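Local coordinates for protein Proline/betaine transporter, RALF (PDB 4D7R) that probably acts as a guanine nucleotide exchange factor, here as an engineered chimera joining a Rickettsia Sec7 domain to a Legionella capping domain, at residues K103-K108 / R117-S122. Numbering follows the deposited sequence.
Sequences KQFDFK and RRFLQS
Phe105 and Phe119 form a T-shaped aromatic pair in which the edge of Phe119 is directed at one face of Phe105. The ring centroids lie 5.5 Å apart with planes inclined at 61°, and Phe119 CD1 comes within 3.9 Å of Phe105 CE1, towards the rim of the ring. With CG anti to the backbone N (chi1 -178°), the Phe119 side chain crosses that of Phe105 at about a right angle, and CD1 is the atom that touches. Phe107 adds a looser apolar touch, its CZ 4.3 Å from Phe119 CB. Rings of Phe101 and Tyr72 also meet Phe105 edge-to-face, and Phe139 and His142 of helix 129-146 lie against Phe107, extending the aromatic core.

Ser122 approaches the distal edge of Phe105, with OG 3.4 Å from Phe105 CZ and CB close to the ring plane. Its hydroxyl is turned back to donate to Phe119 O, 2.6 Å from OG and in the carbonyl plane; the same oxygen also accepts from Ser122 N. Two bonds therefore grip Phe119 O, and the one from OG helps to hold the serine rotamer.

Arg118 reaches over to the loop, running past Phe105 in the opposite direction, with a bend at chi3 (112°). Its NH2 lies 3.7 Å from Phe105 CD2, near the ring's edge, while Phe107 CE1 sits over one face of the guanidinium. Asp106 O is near the guanidinium edge, 3.7 Å from Arg118 NH2, a contact rather than a hydrogen bond. The Asp106 carboxylate instead holds Lys108, whose NZ forms a salt bridge with Asp106 OD1 at 2.8 Å.

The contact lies wholly within the Rickettsia Sec7 part of the chimera. In this all-helical domain the loop that joins helix 92-103 to helix 112-121 packs its phenylalanines against the latter and the turn after it.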
ATOM      1  N   LYS A 103      -7.046 -10.080  14.408  1.00 14.99           N
ATOM      2  CA  LYS A 103      -7.693 -10.940  15.414  1.00 16.45           C
ATOM      3  C   LYS A 103      -7.849 -10.292  16.792  1.00 21.24           C
ATOM      4  O   LYS A 103      -8.784 -10.635  17.514  1.00 22.81           O
ATOM      5  CB  LYS A 103      -7.048 -12.330  15.473  1.00 20.84           C
ATOM      6  CG  LYS A 103      -7.640 -13.259  14.406  1.00 36.67           C
ATOM      7  CD  LYS A 103      -6.885 -14.586  14.281  1.00 47.11           C
ATOM      8  CE  LYS A 103      -7.566 -15.559  13.336  1.00 50.53           C
ATOM      9  NZ  LYS A 103      -7.626 -15.056  11.938  1.00 54.22           N
ATOM     10  N   GLN A 104      -7.000  -9.296  17.121  1.00 15.89           N
ATOM     11  CA  GLN A 104      -7.065  -8.534  18.376  1.00 15.78           C
ATOM     12  C   GLN A 104      -8.395  -7.740  18.479  1.00 18.96           C
ATOM     13  O   GLN A 104      -8.879  -7.461  19.581  1.00 19.65           O
ATOM     14  CB  GLN A 104      -5.896  -7.541  18.434  1.00 17.03           C
ATOM     15  CG  GLN A 104      -4.496  -8.182  18.604  1.00 23.84           C
ATOM     16  CD  GLN A 104      -4.139  -8.430  20.050  1.00 32.44           C
ATOM     17  OE1 GLN A 104      -4.798  -7.951  20.986  1.00 29.48           O
ATOM     18  NE2 GLN A 104      -3.125  -9.247  20.278  1.00 24.53           N
ATOM     19  N   PHE A 105      -8.963  -7.347  17.341  1.00 13.16           N
ATOM     20  CA  PHE A 105     -10.227  -6.583  17.332  1.00 11.92           C
ATOM     21  C   PHE A 105     -11.417  -7.488  17.625  1.00 17.87           C
ATOM     22  O   PHE A 105     -11.534  -8.570  17.056  1.00 19.60           O
ATOM     23  CB  PHE A 105     -10.452  -5.923  15.964  1.00 13.50           C
ATOM     24  CG  PHE A 105      -9.492  -4.817  15.608  1.00 15.65           C
ATOM     25  CD1 PHE A 105      -8.208  -5.107  15.140  1.00 18.33           C
ATOM     26  CD2 PHE A 105      -9.875  -3.484  15.711  1.00 17.02           C
ATOM     27  CE1 PHE A 105      -7.330  -4.085  14.788  1.00 20.57           C
ATOM     28  CE2 PHE A 105      -8.987  -2.462  15.368  1.00 18.36           C
ATOM     29  CZ  PHE A 105      -7.735  -2.769  14.880  1.00 19.00           C
ATOM     30  N   ASP A 106     -12.308  -7.031  18.489  1.00 17.74           N
ATOM     31  CA  ASP A 106     -13.534  -7.758  18.786  1.00 17.80           C
ATOM     32  C   ASP A 106     -14.652  -7.105  17.943  1.00 19.79           C
ATOM     33  O   ASP A 106     -15.052  -5.977  18.212  1.00 19.88           O
ATOM     34  CB  ASP A 106     -13.851  -7.711  20.290  1.00 20.15           C
ATOM     35  CG  ASP A 106     -15.149  -8.406  20.667  1.00 32.53           C
ATOM     36  OD1 ASP A 106     -15.571  -9.334  19.927  1.00 32.33           O
ATOM     37  OD2 ASP A 106     -15.739  -8.033  21.704  1.00 37.03           O
ATOM     38  N   PHE A 107     -15.089  -7.791  16.878  1.00 15.18           N
ATOM     39  CA  PHE A 107     -16.128  -7.281  15.985  1.00 15.11           C
ATOM     40  C   PHE A 107     -17.427  -8.070  16.169  1.00 18.22           C
ATOM     41  O   PHE A 107     -18.341  -7.898  15.366  1.00 16.95           O
ATOM     42  CB  PHE A 107     -15.669  -7.396  14.515  1.00 15.35           C
ATOM     43  CG  PHE A 107     -14.526  -6.494  14.101  1.00 16.00           C
ATOM     44  CD1 PHE A 107     -14.394  -5.214  14.634  1.00 17.73           C
ATOM     45  CD2 PHE A 107     -13.628  -6.897  13.130  1.00 18.53           C
ATOM     46  CE1 PHE A 107     -13.347  -4.376  14.237  1.00 18.45           C
ATOM     47  CE2 PHE A 107     -12.599  -6.045  12.711  1.00 20.29           C
ATOM     48  CZ  PHE A 107     -12.474  -4.789  13.261  1.00 17.59           C
ATOM     49  N   LYS A 108     -17.502  -8.920  17.213  1.00 16.74           N
ATOM     50  CA  LYS A 108     -18.657  -9.785  17.489  1.00 18.46           C
ATOM     51  C   LYS A 108     -19.868  -8.951  17.830  1.00 23.07           C
ATOM     52  O   LYS A 108     -19.815  -8.143  18.752  1.00 22.88           O
ATOM     53  CB  LYS A 108     -18.344 -10.787  18.624  1.00 23.52           C
ATOM     54  CG  LYS A 108     -17.249 -11.808  18.279  1.00 43.91           C
ATOM     55  CD  LYS A 108     -17.089 -12.929  19.335  1.00 55.22           C
ATOM     56  CE  LYS A 108     -16.487 -12.497  20.662  1.00 67.14           C
ATOM     57  NZ  LYS A 108     -15.073 -12.054  20.532  1.00 79.43           N
ATOM     58  N   ARG A 117     -14.501   1.643  10.333  1.00 17.56           N
ATOM     59  CA  ARG A 117     -13.934   2.921  10.783  1.00 18.10           C
ATOM     60  C   ARG A 117     -12.828   2.714  11.824  1.00 20.21           C
ATOM     61  O   ARG A 117     -11.739   3.267  11.679  1.00 19.13           O
ATOM     62  CB  ARG A 117     -15.019   3.803  11.419  1.00 17.51           C
ATOM     63  CG  ARG A 117     -16.021   4.387  10.461  1.00 19.77           C
ATOM     64  CD  ARG A 117     -16.849   5.407  11.216  1.00 25.61           C
ATOM     65  NE  ARG A 117     -18.070   5.783  10.502  1.00 18.09           N
ATOM     66  CZ  ARG A 117     -18.130   6.729   9.576  1.00 23.11           C
ATOM     67  NH1 ARG A 117     -17.030   7.384   9.209  1.00 20.10           N
ATOM     68  NH2 ARG A 117     -19.281   7.028   9.004  1.00 22.10           N
ATOM     69  N   ARG A 118     -13.102   1.924  12.830  1.00 17.52           N
ATOM     70  CA  ARG A 118     -12.169   1.659  13.885  1.00 18.06           C
ATOM     71  C   ARG A 118     -10.888   1.015  13.332  1.00 19.81           C
ATOM     72  O   ARG A 118      -9.839   1.449  13.623  1.00 19.65           O
ATOM     73  CB  ARG A 118     -12.826   0.803  14.948  1.00 18.86           C
ATOM     74  CG  ARG A 118     -12.086   0.796  16.236  1.00 30.82           C
ATOM     75  CD  ARG A 118     -12.918   0.259  17.359  1.00 37.58           C
ATOM     76  NE  ARG A 118     -12.425  -1.007  17.830  1.00 40.01           N
ATOM     77  CZ  ARG A 118     -13.164  -2.084  17.958  1.00 47.76           C
ATOM     78  NH1 ARG A 118     -14.444  -2.002  17.827  1.00 32.91           N
ATOM     79  NH2 ARG A 118     -12.612  -3.242  18.180  1.00 33.74           N
ATOM     80  N   PHE A 119     -11.034  -0.004  12.525  1.00 14.02           N
ATOM     81  CA  PHE A 119      -9.909  -0.720  11.925  1.00 13.48           C
ATOM     82  C   PHE A 119      -9.026   0.261  11.170  1.00 17.47           C
ATOM     83  O   PHE A 119      -7.824   0.314  11.433  1.00 16.80           O
ATOM     84  CB  PHE A 119     -10.385  -1.861  10.985  1.00 13.12           C
ATOM     85  CG  PHE A 119      -9.266  -2.671  10.366  1.00 12.58           C
ATOM     86  CD1 PHE A 119      -8.524  -3.570  11.136  1.00 13.63           C
ATOM     87  CD2 PHE A 119      -8.908  -2.486   9.030  1.00 15.10           C
ATOM     88  CE1 PHE A 119      -7.478  -4.320  10.558  1.00 14.94           C
ATOM     89  CE2 PHE A 119      -7.849  -3.225   8.458  1.00 15.13           C
ATOM     90  CZ  PHE A 119      -7.152  -4.137   9.222  1.00 12.65           C
ATOM     91  N   LEU A 120      -9.633   1.069  10.274  1.00 13.94           N
ATOM     92  CA  LEU A 120      -8.892   2.026   9.442  1.00 13.89           C
ATOM     93  C   LEU A 120      -8.094   3.107  10.244  1.00 20.96           C
ATOM     94  O   LEU A 120      -7.140   3.676   9.696  1.00 21.98           O
ATOM     95  CB  LEU A 120      -9.795   2.657   8.359  1.00 12.95           C
ATOM     96  CG  LEU A 120     -10.403   1.723   7.288  1.00 17.47           C
ATOM     97  CD1 LEU A 120     -11.394   2.471   6.416  1.00 16.57           C
ATOM     98  CD2 LEU A 120      -9.315   1.015   6.439  1.00 19.02           C
ATOM     99  N   GLN A 121      -8.473   3.361  11.520  0.50 17.27           N
ATOM    100  CA  GLN A 121      -7.821   4.335  12.414  0.50 17.40           C
ATOM    101  C   GLN A 121      -6.682   3.715  13.239  0.50 19.77           C
ATOM    102  O   GLN A 121      -5.898   4.452  13.843  0.50 19.05           O
ATOM    103  CB  GLN A 121      -8.848   4.949  13.381  0.50 19.47           C
ATOM    104  CG  GLN A 121      -9.821   5.929  12.737  0.50 30.44           C
ATOM    105  CD  GLN A 121     -11.053   6.117  13.585  0.50 44.93           C
ATOM    106  OE1 GLN A 121     -12.153   6.391  13.094  0.50 43.34           O
ATOM    107  NE2 GLN A 121     -10.890   5.999  14.885  0.50 36.29           N
ATOM    108  N   SER A 122      -6.582   2.375  13.263  1.00 14.74           N
ATOM    109  CA  SER A 122      -5.551   1.668  14.050  1.00 13.84           C
ATOM    110  C   SER A 122      -4.120   1.792  13.492  1.00 17.65           C
ATOM    111  O   SER A 122      -3.150   1.385  14.149  1.00 18.65           O
ATOM    112  CB  SER A 122      -5.950   0.212  14.278  1.00 13.49           C
ATOM    113  OG  SER A 122      -5.959  -0.494  13.048  1.00 19.20           O
TER